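Local coordinates for putative lipoprotein (PDB 4FVS) that is of unknown function but, as a putative exported relative of the LolA and LolB lipoprotein carriers, may bind lipid, at residues L193-Q198 and Y208-E213; V164-A169 and G183-S188; F8-G13 and S188-L193; R144-T149 and D160-K165. All blocks are in the same frame, centred on the assembly; numbering follows the deposited sequence.

Contact 1 (L193-Q198 and Y208-E213); sequences LVRTEQ and YTVLEE
Thr209 OG1 is held by two partners. It shares a 2.8 Å hydrogen bond with Thr196 OG1 and has a second bond to Arg18 NH2 of strand 15-22. In both threonines OG1 sits between the backbone N and the carbonyl carbon (chi1 73° in Thr196, 84° in Thr209), and this brings the hydroxyls together. The same two residues form a hydrogen-bonded backbone pair, with Thr209 N 2.9 Å from Thr196 O and Thr196 N 3.1 Å from Thr209 O. The strands are the arms of an antiparallel beta hairpin. At its Val194 end, Leu211 N bonds to Val194 O at 2.9 Å. Val194 and Arg195 both face Trp186 of the next strand, a classic beta bulge. Arg195, Glu197, Tyr208 and Val210 lie on the other face from the threonines. The Arg195 guanidinium runs obliquely past the Tyr208 ring, the planes 19° apart, with NH2 3.9 Å from Tyr208 CD2. Arg195 grips Glu197 OE2 side-on, in the guanidinium plane, through NE at 2.9 Å and NH2 at 3.0 Å. A leucine in place of Arg195 would probably leave Glu197 OE2 without its charged mate and one side of Tyr208 less covered. Glu197 OE1 bonds to Tyr199 OH.

Contact 2 (V164-A169 and G183-S188); sequences VKYNIA and GYEWYS
The Tyr166 ring lies over Gly183, its partner in a hydrogen-bonded pair of the beta hairpin made by strands 157-171 and 179-188. The backbone is tied by two pairs of bonds, Val164 with Glu185 and Tyr166 with Gly183. On the other face, Lys165 CB packs 3.6 Å from Tyr184 CE1. On the Tyr166 face, Val164 CG2 meets the edge of the Tyr187 ring, whose hydroxyl bonds to Pro106 O. From CB, the CG of Tyr166 is set between the backbone N and the carbonyl carbon (chi1 66°), which swings the ring across to the glycine. Gly183 has no side chain here, which lets the ring lie close over its backbone. CD2 then lies 3.5 Å from Gly183 O. CE2 reaches Gly183 C at 3.5 Å, and Glu185 CG comes up at this ring edge. CZ sits 3.6 Å from Gly183 CA, which makes a CH-pi contact over the ring face. At the tip, Tyr166 OH is 2.7 Å from a water, and the water is also 3.0 Å from Tyr184 O, to which it can donate.

Contact 3 (F8-G13 and S188-L193); sequences FPQTEG and SPNVGL
Phe8 and Pro9 pack backbone to backbone against Asn190, Val191 and Gly192. This is the close part of the contact. Pro9 CD lies 3.3 Å from Val191 O. Two CA-H...O contacts link the two segments: Asn190 CA to Phe8 O at 3.4 Å, and Pro9 CA to Asn190 O at 3.5 Å. The tight turn 188-193 joins strands 179-188 and 192-200, with Pro189 and Asn190 at the corners of a type II beta turn and a classic bulge at Val191 and Gly192 opposite Ser188. Gly192 N bonds to Ser188 O at 2.9 Å. The CB of Phe8 points away from the turn; its ring and Trp16 meet edge-to-face (T-shaped).

The solvent side is looser. Gln10 CG lies between the backbone N and the carbonyl carbon (chi1 51°), and the extended chain carries its amide to exposed Asn190. Asn190 OD1 lies near Gln10 NE2 at an angle too poor for a hydrogen bond. The amide planes are 21° apart. Gln10 OE1 instead bonds to Gln45 NE2. Replacing Gln10 by alanine would probably leave Gln45 NE2 without this acceptor and uncover part of Asn190. Between 8-13 and the turn the fit rests on shape and weak CA-H...O contacts; the backbone bond of Asn190 to Phe6 lies just beside it.

Contact 4 (R144-T149 and D160-K165); sequences REFIKT and DCAKVK
Strands 132-154 and 157-171 form a beta hairpin, and a classic beta bulge interrupts this part of it. Ile147 and Lys148 both face Lys163 there. Lys163 O accepts from Ile147 N at 2.8 Å and weakly from Lys148 N at 3.5 Å. Lys163 N returns a bond to Lys148 O at 2.8 Å. On the Glu145 side of the bulge, Glu145 and Lys165 form a regular hydrogen-bonded pair, with Glu145 N 2.8 Å from Lys165 O.

On one face, the Phe146 ring turns its edge to Val164 CG2 and Ala162 CB, the latter 4.2 Å from Phe146 CE1. CG of Phe146 is anti to the backbone N (chi1 175°), and the ring lies forward along its own strand, with Lys148 N over its centre. Phe113 meets this ring edge-to-face.

The other face carries Glu145 and three lysines, with Ile147 of the bulge packed against the aliphatic parts of two of them. Ile147 CD1 is 3.7 Å from Lys165 CB, and Ile147 CG2 touches the CD of Lys163. Glu145 runs beside Lys165, but its OE2 stays 4.5 Å from Lys165 NZ, beyond a salt bridge. Lys148 lies alongside Lys163, their NZ atoms also 4.5 Å apart. Glu150 makes a weak, long ion pair with Lys148, and Tyr184 offers its ring to Lys163 in a cation-pi contact. These partners would probably ease the repulsion between the two ammonium groups, while the aliphatic parts of Lys148 and Lys163 still pack together.

Overall arrangement
Contacts 4, 2 and 1 follow one another across consecutive antiparallel strands. Contacts 2 and 4 are closest, their centres about 8 Å apart. They share Val164 and Lys165, so strand 157-171 is paired on both sides. The centres of contacts 1 and 2 are about 11 Å apart, and Trp186 bonds through its backbone to Val194 and Arg195 to join them. Contact 3 lies at the turn between strands 179-188 and 192-200. Its centre lies about 14 Å from that of contact 1, where Val191 packs on Leu211. Ser188, shared by contacts 2 and 3, bonds through OG to Asp160 O at 2.8 Å, which ties both to contact 4.

Contact 1 (L193-Q198 and Y208-E213)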
loop_
_atom_site.group_PDB
_atom_site.type_symbol
_atom_site.label_atom_id
_atom_site.label_comp_id
_atom_site.label_asym_id
_atom_site.label_seq_id
_atom_site.Cartn_x
_atom_site.Cartn_y
_atom_site.Cartn_z
ATOM N N LEU A 193 -5.874 -3.164 -0.266
ATOM C CA LEU A 193 -5.269 -3.641 0.980
ATOM C C LEU A 193 -6.318 -3.873 2.071
ATOM O O LEU A 193 -7.057 -2.949 2.400
ATOM C CB LEU A 193 -4.184 -2.662 1.507
ATOM C CG LEU A 193 -2.959 -2.480 0.657
ATOM C CD1 LEU A 193 -2.063 -1.417 1.207
ATOM C CD2 LEU A 193 -2.187 -3.786 0.495
ATOM N N VAL A 194 -6.326 -5.097 2.645
ATOM C CA VAL A 194 -7.190 -5.575 3.734
ATOM C C VAL A 194 -6.351 -5.636 5.040
ATOM O O VAL A 194 -6.795 -5.163 6.108
ATOM C CB VAL A 194 -7.831 -6.949 3.380
ATOM C CG1 VAL A 194 -8.604 -7.538 4.550
ATOM C CG2 VAL A 194 -8.728 -6.827 2.154
ATOM N N ARG A 195 -5.141 -6.213 4.931
ATOM C CA ARG A 195 -4.192 -6.330 6.027
ATOM C C ARG A 195 -2.762 -6.199 5.521
ATOM O O ARG A 195 -2.455 -6.643 4.413
ATOM C CB ARG A 195 -4.372 -7.673 6.740
ATOM C CG ARG A 195 -3.485 -7.817 7.965
ATOM C CD ARG A 195 -3.600 -9.163 8.640
ATOM N NE ARG A 195 -2.655 -9.244 9.757
ATOM C CZ ARG A 195 -2.916 -8.837 10.994
ATOM N NH1 ARG A 195 -4.121 -8.370 11.309
ATOM N NH2 ARG A 195 -1.989 -8.923 11.933
ATOM N N THR A 196 -1.895 -5.571 6.314
ATOM C CA THR A 196 -0.462 -5.467 6.013
ATOM C C THR A 196 0.318 -5.753 7.317
ATOM O O THR A 196 -0.190 -5.483 8.408
ATOM C CB THR A 196 -0.054 -4.131 5.366
ATOM O OG1 THR A 196 -0.072 -3.057 6.299
ATOM C CG2 THR A 196 -0.861 -3.777 4.144
ATOM N N GLU A 197 1.514 -6.353 7.198
ATOM C CA GLU A 197 2.421 -6.618 8.317
ATOM C C GLU A 197 3.818 -6.188 7.952
ATOM O O GLU A 197 4.224 -6.356 6.798
ATOM C CB GLU A 197 2.413 -8.078 8.699
ATOM C CG GLU A 197 1.132 -8.507 9.375
ATOM C CD GLU A 197 1.054 -9.981 9.702
ATOM O OE1 GLU A 197 2.056 -10.702 9.478
ATOM O OE2 GLU A 197 -0.032 -10.421 10.142
ATOM N N GLN A 198 4.554 -5.594 8.903
ATOM C CA GLN A 198 5.923 -5.121 8.652
ATOM C C GLN A 198 6.876 -5.700 9.702
ATOM O O GLN A 198 6.616 -5.585 10.897
ATOM C CB GLN A 198 6.008 -3.583 8.625
ATOM C CG GLN A 198 5.128 -2.892 7.573
ATOM C CD GLN A 198 3.690 -2.780 7.996
ATOM O OE1 GLN A 198 3.383 -2.404 9.122
ATOM N NE2 GLN A 198 2.770 -3.095 7.103
ATOM N N TYR A 208 1.508 -3.297 11.890
ATOM C CA TYR A 208 0.512 -3.920 11.028
ATOM C C TYR A 208 -0.619 -2.921 10.777
ATOM O O TYR A 208 -0.732 -1.914 11.492
ATOM C CB TYR A 208 -0.004 -5.245 11.601
ATOM C CG TYR A 208 -0.841 -5.124 12.856
ATOM C CD1 TYR A 208 -0.246 -5.083 14.115
ATOM C CD2 TYR A 208 -2.235 -5.123 12.792
ATOM C CE1 TYR A 208 -1.016 -4.978 15.275
ATOM C CE2 TYR A 208 -3.013 -5.000 13.942
ATOM C CZ TYR A 208 -2.398 -4.931 15.179
ATOM O OH TYR A 208 -3.160 -4.827 16.313
ATOM N N THR A 209 -1.392 -3.144 9.700
ATOM C CA THR A 209 -2.545 -2.295 9.378
ATOM C C THR A 209 -3.731 -3.213 9.059
ATOM O O THR A 209 -3.541 -4.340 8.581
ATOM C CB THR A 209 -2.277 -1.270 8.248
ATOM O OG1 THR A 209 -2.464 -1.874 6.977
ATOM C CG2 THR A 209 -0.931 -0.565 8.357
ATOM N N VAL A 210 -4.946 -2.741 9.361
ATOM C CA VAL A 210 -6.171 -3.477 9.091
ATOM C C VAL A 210 -7.202 -2.532 8.527
ATOM O O VAL A 210 -7.247 -1.366 8.937
ATOM C CB VAL A 210 -6.770 -4.262 10.307
ATOM C CG1 VAL A 210 -5.992 -5.516 10.616
ATOM C CG2 VAL A 210 -6.861 -3.405 11.542
ATOM N N LEU A 211 -8.035 -3.056 7.585
ATOM C CA LEU A 211 -9.175 -2.363 7.012
ATOM C C LEU A 211 -10.301 -2.454 8.031
ATOM O O LEU A 211 -10.735 -3.555 8.385
ATOM C CB LEU A 211 -9.545 -2.980 5.668
ATOM C CG LEU A 211 -10.787 -2.411 4.978
ATOM C CD1 LEU A 211 -10.545 -1.007 4.419
ATOM C CD2 LEU A 211 -11.270 -3.357 3.911
ATOM N N GLU A 212 -10.727 -1.312 8.564
ATOM C CA GLU A 212 -11.739 -1.293 9.629
ATOM C C GLU A 212 -13.144 -0.906 9.119
ATOM O O GLU A 212 -14.132 -1.361 9.678
ATOM C CB GLU A 212 -11.311 -0.320 10.728
ATOM C CG GLU A 212 -9.926 -0.591 11.296
ATOM C CD GLU A 212 -9.850 -1.124 12.710
ATOM O OE1 GLU A 212 -10.846 -1.004 13.462
ATOM O OE2 GLU A 212 -8.759 -1.603 13.087
ATOM N N GLU A 213 -13.231 -0.044 8.103
ATOM C CA GLU A 213 -14.496 0.431 7.547
ATOM C C GLU A 213 -14.438 0.479 6.043
ATOM O O GLU A 213 -13.388 0.787 5.481
ATOM C CB GLU A 213 -14.819 1.837 8.071
ATOM C CG GLU A 213 -15.205 1.940 9.532
ATOM C CD GLU A 213 -16.677 2.179 9.717
ATOM O OE1 GLU A 213 -17.186 3.227 9.255
ATOM O OE2 GLU A 213 -17.326 1.303 10.329
#

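Contact 2 (V164-A169 and G183-S188)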
loop_
_atom_site.group_PDB
_atom_site.type_symbol
_atom_site.label_atom_id
_atom_site.label_comp_id
_atom_site.label_asym_id
_atom_site.label_seq_id
_atom_site.Cartn_x
_atom_site.Cartn_y
_atom_site.Cartn_z
ATOM N N VAL A 164 1.154 -11.492 -0.429
ATOM C CA VAL A 164 2.399 -11.179 -1.133
ATOM C C VAL A 164 3.425 -10.621 -0.152
ATOM O O VAL A 164 3.078 -9.805 0.707
ATOM C CB VAL A 164 2.101 -10.179 -2.289
ATOM C CG1 VAL A 164 3.367 -9.511 -2.797
ATOM C CG2 VAL A 164 1.371 -10.859 -3.443
ATOM N N LYS A 165 4.666 -11.098 -0.258
ATOM C CA LYS A 165 5.811 -10.669 0.552
ATOM C C LYS A 165 6.689 -9.747 -0.281
ATOM O O LYS A 165 6.751 -9.909 -1.499
ATOM C CB LYS A 165 6.623 -11.899 1.053
ATOM C CG LYS A 165 7.855 -11.570 1.905
ATOM C CD LYS A 165 8.608 -12.825 2.325
ATOM C CE LYS A 165 9.986 -12.550 2.888
ATOM N NZ LYS A 165 10.599 -13.783 3.443
ATOM N N TYR A 166 7.372 -8.795 0.361
ATOM C CA TYR A 166 8.332 -7.880 -0.285
ATOM C C TYR A 166 9.485 -7.637 0.683
ATOM O O TYR A 166 9.282 -7.737 1.888
ATOM C CB TYR A 166 7.668 -6.545 -0.710
ATOM C CG TYR A 166 7.207 -5.700 0.471
ATOM C CD1 TYR A 166 8.101 -4.863 1.153
ATOM C CD2 TYR A 166 5.899 -5.784 0.951
ATOM C CE1 TYR A 166 7.721 -4.184 2.315
ATOM C CE2 TYR A 166 5.500 -5.084 2.100
ATOM C CZ TYR A 166 6.419 -4.295 2.785
ATOM O OH TYR A 166 6.057 -3.633 3.935
ATOM N N ASN A 167 10.673 -7.326 0.172
ATOM C CA ASN A 167 11.823 -6.911 0.975
ATOM C C ASN A 167 11.938 -5.403 0.874
ATOM O O ASN A 167 11.602 -4.826 -0.172
ATOM C CB ASN A 167 13.120 -7.589 0.548
ATOM C CG ASN A 167 13.256 -9.043 0.903
ATOM O OD1 ASN A 167 12.705 -9.559 1.860
ATOM N ND2 ASN A 167 14.093 -9.712 0.174
ATOM N N ILE A 168 12.368 -4.755 1.948
ATOM C CA ILE A 168 12.545 -3.299 1.961
ATOM C C ILE A 168 13.961 -2.982 2.461
ATOM O O ILE A 168 14.546 -3.729 3.249
ATOM C CB ILE A 168 11.433 -2.535 2.775
ATOM C CG1 ILE A 168 11.555 -1.000 2.627
ATOM C CG2 ILE A 168 11.351 -2.952 4.248
ATOM C CD1 ILE A 168 10.279 -0.310 2.586
ATOM N N ALA A 169 14.510 -1.892 1.938
ATOM C CA ALA A 169 15.807 -1.339 2.305
ATOM C C ALA A 169 15.671 0.165 2.303
ATOM O O ALA A 169 15.168 0.701 1.323
ATOM C CB ALA A 169 16.887 -1.818 1.351
ATOM N N GLY A 183 7.986 -7.311 4.596
ATOM C CA GLY A 183 6.584 -7.182 4.937
ATOM C C GLY A 183 5.677 -8.014 4.080
ATOM O O GLY A 183 6.097 -8.563 3.063
ATOM N N TYR A 184 4.426 -8.101 4.506
ATOM C CA TYR A 184 3.367 -8.821 3.812
ATOM C C TYR A 184 2.212 -7.892 3.527
ATOM O O TYR A 184 2.005 -6.884 4.230
ATOM C CB TYR A 184 2.868 -10.032 4.613
ATOM C CG TYR A 184 3.924 -11.050 4.961
ATOM C CD1 TYR A 184 4.445 -11.903 3.996
ATOM C CD2 TYR A 184 4.334 -11.232 6.273
ATOM C CE1 TYR A 184 5.398 -12.876 4.321
ATOM C CE2 TYR A 184 5.278 -12.212 6.612
ATOM C CZ TYR A 184 5.810 -13.031 5.631
ATOM O OH TYR A 184 6.728 -14.006 5.964
ATOM N N GLU A 185 1.456 -8.233 2.489
ATOM C CA GLU A 185 0.252 -7.514 2.126
ATOM C C GLU A 185 -0.829 -8.502 1.757
ATOM O O GLU A 185 -0.547 -9.504 1.112
ATOM C CB GLU A 185 0.517 -6.532 0.965
ATOM C CG GLU A 185 1.330 -5.305 1.347
ATOM C CD GLU A 185 1.552 -4.251 0.280
ATOM O OE1 GLU A 185 1.566 -4.610 -0.919
ATOM O OE2 GLU A 185 1.803 -3.081 0.651
ATOM N N TRP A 186 -2.050 -8.239 2.190
ATOM C CA TRP A 186 -3.250 -8.989 1.826
ATOM C C TRP A 186 -4.130 -8.053 1.064
ATOM O O TRP A 186 -4.570 -7.038 1.614
ATOM C CB TRP A 186 -3.986 -9.562 3.037
ATOM C CG TRP A 186 -3.334 -10.719 3.711
ATOM C CD1 TRP A 186 -3.654 -12.036 3.574
ATOM C CD2 TRP A 186 -2.323 -10.653 4.721
ATOM N NE1 TRP A 186 -2.906 -12.798 4.442
ATOM C CE2 TRP A 186 -2.070 -11.976 5.147
ATOM C CE3 TRP A 186 -1.582 -9.603 5.289
ATOM C CZ2 TRP A 186 -1.119 -12.273 6.118
ATOM C CZ3 TRP A 186 -0.628 -9.900 6.242
ATOM C CH2 TRP A 186 -0.397 -11.218 6.642
ATOM N N TYR A 187 -4.359 -8.338 -0.201
ATOM C CA TYR A 187 -5.189 -7.458 -1.003
ATOM C C TYR A 187 -6.321 -8.247 -1.650
ATOM O O TYR A 187 -6.137 -9.385 -2.083
ATOM C CB TYR A 187 -4.354 -6.708 -2.032
ATOM C CG TYR A 187 -3.591 -7.558 -3.022
ATOM C CD1 TYR A 187 -4.129 -7.860 -4.263
ATOM C CD2 TYR A 187 -2.270 -7.920 -2.785
ATOM C CE1 TYR A 187 -3.412 -8.592 -5.211
ATOM C CE2 TYR A 187 -1.522 -8.608 -3.749
ATOM C CZ TYR A 187 -2.112 -8.971 -4.948
ATOM O OH TYR A 187 -1.417 -9.665 -5.903
ATOM N N SER A 188 -7.502 -7.647 -1.674
ATOM C CA SER A 188 -8.704 -8.291 -2.185
ATOM C C SER A 188 -9.308 -7.508 -3.366
ATOM O O SER A 188 -9.180 -6.273 -3.408
ATOM C CB SER A 188 -9.721 -8.397 -1.059
ATOM O OG SER A 188 -10.780 -9.292 -1.367
HETATM O O HOH W 1 3.467 -4.211 4.254
#

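Contact 3 (F8-G13 and S188-L193)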
loop_
_atom_site.group_PDB
_atom_site.type_symbol
_atom_site.label_atom_id
_atom_site.label_comp_id
_atom_site.label_asym_id
_atom_site.label_seq_id
_atom_site.Cartn_x
_atom_site.Cartn_y
_atom_site.Cartn_z
ATOM N N PHE A 8 -8.570 -2.521 -5.882
ATOM C CA PHE A 8 -8.754 -1.210 -5.276
ATOM C C PHE A 8 -10.208 -0.791 -5.414
ATOM O O PHE A 8 -10.814 -1.204 -6.398
ATOM C CB PHE A 8 -7.829 -0.201 -5.968
ATOM C CG PHE A 8 -7.549 1.087 -5.228
ATOM C CD1 PHE A 8 -6.705 1.105 -4.119
ATOM C CD2 PHE A 8 -8.077 2.290 -5.676
ATOM C CE1 PHE A 8 -6.441 2.290 -3.445
ATOM C CE2 PHE A 8 -7.794 3.479 -5.009
ATOM C CZ PHE A 8 -6.971 3.472 -3.903
ATOM N N PRO A 9 -10.811 0.021 -4.496
ATOM C CA PRO A 9 -12.212 0.436 -4.690
ATOM C C PRO A 9 -12.376 1.170 -6.018
ATOM O O PRO A 9 -11.476 1.908 -6.422
ATOM C CB PRO A 9 -12.476 1.340 -3.488
ATOM C CG PRO A 9 -11.529 0.884 -2.478
ATOM C CD PRO A 9 -10.282 0.592 -3.242
ATOM N N GLN A 10 -13.476 0.920 -6.727
ATOM C CA GLN A 10 -13.667 1.500 -8.048
ATOM C C GLN A 10 -15.046 2.185 -8.193
ATOM O O GLN A 10 -15.471 2.456 -9.322
ATOM C CB GLN A 10 -13.491 0.399 -9.123
ATOM C CG GLN A 10 -14.333 -0.865 -8.879
ATOM C CD GLN A 10 -14.245 -1.903 -9.968
ATOM O OE1 GLN A 10 -13.510 -1.790 -10.953
ATOM N NE2 GLN A 10 -15.019 -2.952 -9.816
ATOM N N THR A 11 -15.728 2.473 -7.065
ATOM C CA THR A 11 -17.032 3.141 -7.086
ATOM C C THR A 11 -16.867 4.549 -6.536
ATOM O O THR A 11 -16.352 4.710 -5.434
ATOM C CB THR A 11 -18.081 2.335 -6.322
ATOM O OG1 THR A 11 -18.199 1.050 -6.928
ATOM C CG2 THR A 11 -19.448 3.026 -6.302
ATOM N N GLU A 12 -17.314 5.559 -7.307
ATOM C CA GLU A 12 -17.216 6.976 -6.956
ATOM C C GLU A 12 -17.945 7.246 -5.634
ATOM O O GLU A 12 -19.083 6.809 -5.455
ATOM C CB GLU A 12 -17.779 7.840 -8.093
ATOM C CG GLU A 12 -17.284 9.282 -8.107
ATOM C CD GLU A 12 -17.660 10.104 -9.329
ATOM O OE1 GLU A 12 -17.304 9.697 -10.461
ATOM O OE2 GLU A 12 -18.251 11.194 -9.148
ATOM N N GLY A 13 -17.245 7.898 -4.708
ATOM C CA GLY A 13 -17.776 8.249 -3.393
ATOM C C GLY A 13 -17.571 7.223 -2.291
ATOM O O GLY A 13 -17.937 7.477 -1.134
ATOM N N SER A 188 -7.502 -7.647 -1.674
ATOM C CA SER A 188 -8.704 -8.291 -2.185
ATOM C C SER A 188 -9.308 -7.508 -3.366
ATOM O O SER A 188 -9.180 -6.273 -3.408
ATOM C CB SER A 188 -9.721 -8.397 -1.059
ATOM O OG SER A 188 -10.780 -9.292 -1.367
ATOM N N PRO A 189 -10.024 -8.183 -4.298
ATOM C CA PRO A 189 -10.650 -7.450 -5.408
ATOM C C PRO A 189 -11.658 -6.400 -4.949
ATOM O O PRO A 189 -12.417 -6.640 -4.003
ATOM C CB PRO A 189 -11.367 -8.551 -6.180
ATOM C CG PRO A 189 -10.640 -9.789 -5.845
ATOM C CD PRO A 189 -10.288 -9.633 -4.418
ATOM N N ASN A 190 -11.619 -5.220 -5.607
ATOM C CA ASN A 190 -12.475 -4.035 -5.429
ATOM C C ASN A 190 -12.385 -3.465 -4.001
ATOM O O ASN A 190 -13.257 -2.700 -3.586
ATOM C CB ASN A 190 -13.931 -4.376 -5.787
ATOM C CG ASN A 190 -14.077 -5.001 -7.146
ATOM O OD1 ASN A 190 -13.560 -4.500 -8.151
ATOM N ND2 ASN A 190 -14.773 -6.121 -7.196
ATOM N N VAL A 191 -11.314 -3.815 -3.276
ATOM C CA VAL A 191 -11.051 -3.381 -1.900
ATOM C C VAL A 191 -9.610 -2.852 -1.782
ATOM O O VAL A 191 -9.376 -1.808 -1.158
ATOM C CB VAL A 191 -11.315 -4.531 -0.891
ATOM C CG1 VAL A 191 -10.803 -4.185 0.499
ATOM C CG2 VAL A 191 -12.796 -4.885 -0.838
ATOM N N GLY A 192 -8.665 -3.591 -2.378
ATOM C CA GLY A 192 -7.252 -3.285 -2.277
ATOM C C GLY A 192 -6.709 -3.903 -1.014
ATOM O O GLY A 192 -7.080 -5.028 -0.697
ATOM N N LEU A 193 -5.874 -3.164 -0.266
ATOM C CA LEU A 193 -5.269 -3.641 0.980
ATOM C C LEU A 193 -6.318 -3.873 2.071
ATOM O O LEU A 193 -7.057 -2.949 2.400
ATOM C CB LEU A 193 -4.184 -2.662 1.507
ATOM C CG LEU A 193 -2.959 -2.480 0.657
ATOM C CD1 LEU A 193 -2.063 -1.417 1.207
ATOM C CD2 LEU A 193 -2.187 -3.786 0.495
#

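Contact 4 (R144-T149 and D160-K165)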
loop_
_atom_site.group_PDB
_atom_site.type_symbol
_atom_site.label_atom_id
_atom_site.label_comp_id
_atom_site.label_asym_id
_atom_site.label_seq_id
_atom_site.Cartn_x
_atom_site.Cartn_y
_atom_site.Cartn_z
ATOM N N ARG A 144 9.705 -9.104 -4.517
ATOM C CA ARG A 144 8.286 -9.327 -4.256
ATOM C C ARG A 144 7.921 -10.730 -4.660
ATOM O O ARG A 144 8.308 -11.151 -5.746
ATOM C CB ARG A 144 7.410 -8.298 -5.001
ATOM C CG ARG A 144 7.679 -6.841 -4.629
ATOM C CD ARG A 144 6.898 -5.874 -5.500
ATOM N NE ARG A 144 5.440 -5.908 -5.304
ATOM C CZ ARG A 144 4.554 -5.721 -6.277
ATOM N NH1 ARG A 144 4.959 -5.512 -7.519
ATOM N NH2 ARG A 144 3.257 -5.766 -6.019
ATOM N N GLU A 145 7.226 -11.475 -3.799
ATOM C CA GLU A 145 6.831 -12.844 -4.136
ATOM C C GLU A 145 5.417 -13.153 -3.649
ATOM O O GLU A 145 4.988 -12.632 -2.645
ATOM C CB GLU A 145 7.817 -13.901 -3.601
ATOM C CG GLU A 145 7.994 -13.941 -2.095
ATOM C CD GLU A 145 8.783 -15.131 -1.589
ATOM O OE1 GLU A 145 8.377 -16.286 -1.860
ATOM O OE2 GLU A 145 9.770 -14.900 -0.854
ATOM N N PHE A 146 4.703 -13.997 -4.381
ATOM C CA PHE A 146 3.375 -14.479 -4.054
ATOM C C PHE A 146 3.505 -15.635 -3.069
ATOM O O PHE A 146 4.228 -16.607 -3.346
ATOM C CB PHE A 146 2.644 -14.922 -5.342
ATOM C CG PHE A 146 1.301 -15.560 -5.096
ATOM C CD1 PHE A 146 0.202 -14.785 -4.728
ATOM C CD2 PHE A 146 1.152 -16.942 -5.145
ATOM C CE1 PHE A 146 -1.036 -15.374 -4.472
ATOM C CE2 PHE A 146 -0.082 -17.536 -4.874
ATOM C CZ PHE A 146 -1.172 -16.746 -4.557
ATOM N N ILE A 147 2.777 -15.546 -1.934
ATOM C CA ILE A 147 2.824 -16.570 -0.894
ATOM C C ILE A 147 1.681 -17.582 -1.101
ATOM O O ILE A 147 1.937 -18.753 -1.402
ATOM C CB ILE A 147 2.793 -15.918 0.520
ATOM C CG1 ILE A 147 3.904 -14.852 0.690
ATOM C CG2 ILE A 147 2.845 -16.974 1.626
ATOM C CD1 ILE A 147 5.399 -15.345 0.294
ATOM N N LYS A 148 0.436 -17.116 -0.972
ATOM C CA LYS A 148 -0.780 -17.908 -1.073
ATOM C C LYS A 148 -1.981 -16.974 -1.128
ATOM O O LYS A 148 -1.826 -15.757 -0.949
ATOM C CB LYS A 148 -0.878 -18.845 0.172
ATOM C CG LYS A 148 -1.150 -18.101 1.520
ATOM C CD LYS A 148 -0.824 -18.884 2.794
ATOM C CE LYS A 148 -0.742 -17.976 4.004
ATOM N NZ LYS A 148 -0.640 -18.731 5.284
ATOM N N THR A 149 -3.186 -17.555 -1.271
ATOM C CA THR A 149 -4.469 -16.865 -1.179
ATOM C C THR A 149 -5.150 -17.325 0.061
ATOM O O THR A 149 -5.229 -18.545 0.284
ATOM C CB THR A 149 -5.363 -17.092 -2.406
ATOM O OG1 THR A 149 -5.630 -18.489 -2.601
ATOM C CG2 THR A 149 -4.824 -16.425 -3.638
ATOM N N ASP A 160 -11.510 -12.556 0.461
ATOM C CA ASP A 160 -10.580 -13.529 -0.127
ATOM C C ASP A 160 -9.437 -12.717 -0.665
ATOM O O ASP A 160 -9.643 -11.824 -1.486
ATOM C CB ASP A 160 -11.232 -14.441 -1.191
ATOM C CG ASP A 160 -10.518 -15.773 -1.462
ATOM O OD1 ASP A 160 -9.933 -16.353 -0.508
ATOM O OD2 ASP A 160 -10.662 -16.302 -2.578
ATOM N N CYS A 161 -8.246 -12.915 -0.101
ATOM C CA CYS A 161 -7.071 -12.125 -0.435
ATOM C C CYS A 161 -5.984 -12.938 -1.080
ATOM O O CYS A 161 -5.983 -14.163 -1.040
ATOM C CB CYS A 161 -6.524 -11.469 0.830
ATOM S SG CYS A 161 -7.719 -10.478 1.734
ATOM N N ALA A 162 -5.015 -12.210 -1.602
ATOM C CA ALA A 162 -3.739 -12.640 -2.093
ATOM C C ALA A 162 -2.720 -12.119 -1.124
ATOM O O ALA A 162 -2.809 -10.955 -0.729
ATOM C CB ALA A 162 -3.511 -12.096 -3.488
ATOM N N LYS A 163 -1.836 -12.991 -0.643
ATOM C CA LYS A 163 -0.786 -12.633 0.302
ATOM C C LYS A 163 0.506 -12.646 -0.447
ATOM O O LYS A 163 0.887 -13.652 -1.062
ATOM C CB LYS A 163 -0.763 -13.567 1.536
ATOM C CG LYS A 163 0.182 -13.116 2.655
ATOM C CD LYS A 163 0.583 -14.270 3.530
ATOM C CE LYS A 163 1.427 -13.787 4.664
ATOM N NZ LYS A 163 1.463 -14.762 5.790
ATOM N N VAL A 164 1.154 -11.492 -0.429
ATOM C CA VAL A 164 2.399 -11.179 -1.133
ATOM C C VAL A 164 3.425 -10.621 -0.152
ATOM O O VAL A 164 3.078 -9.805 0.707
ATOM C CB VAL A 164 2.101 -10.179 -2.289
ATOM C CG1 VAL A 164 3.367 -9.511 -2.797
ATOM C CG2 VAL A 164 1.371 -10.859 -3.443
ATOM N N LYS A 165 4.666 -11.098 -0.258
ATOM C CA LYS A 165 5.811 -10.669 0.552
ATOM C C LYS A 165 6.689 -9.747 -0.281
ATOM O O LYS A 165 6.751 -9.909 -1.499
ATOM C CB LYS A 165 6.623 -11.899 1.053
ATOM C CG LYS A 165 7.855 -11.570 1.905
ATOM C CD LYS A 165 8.608 -12.825 2.325
ATOM C CE LYS A 165 9.986 -12.550 2.888
ATOM N NZ LYS A 165 10.599 -13.783 3.443
#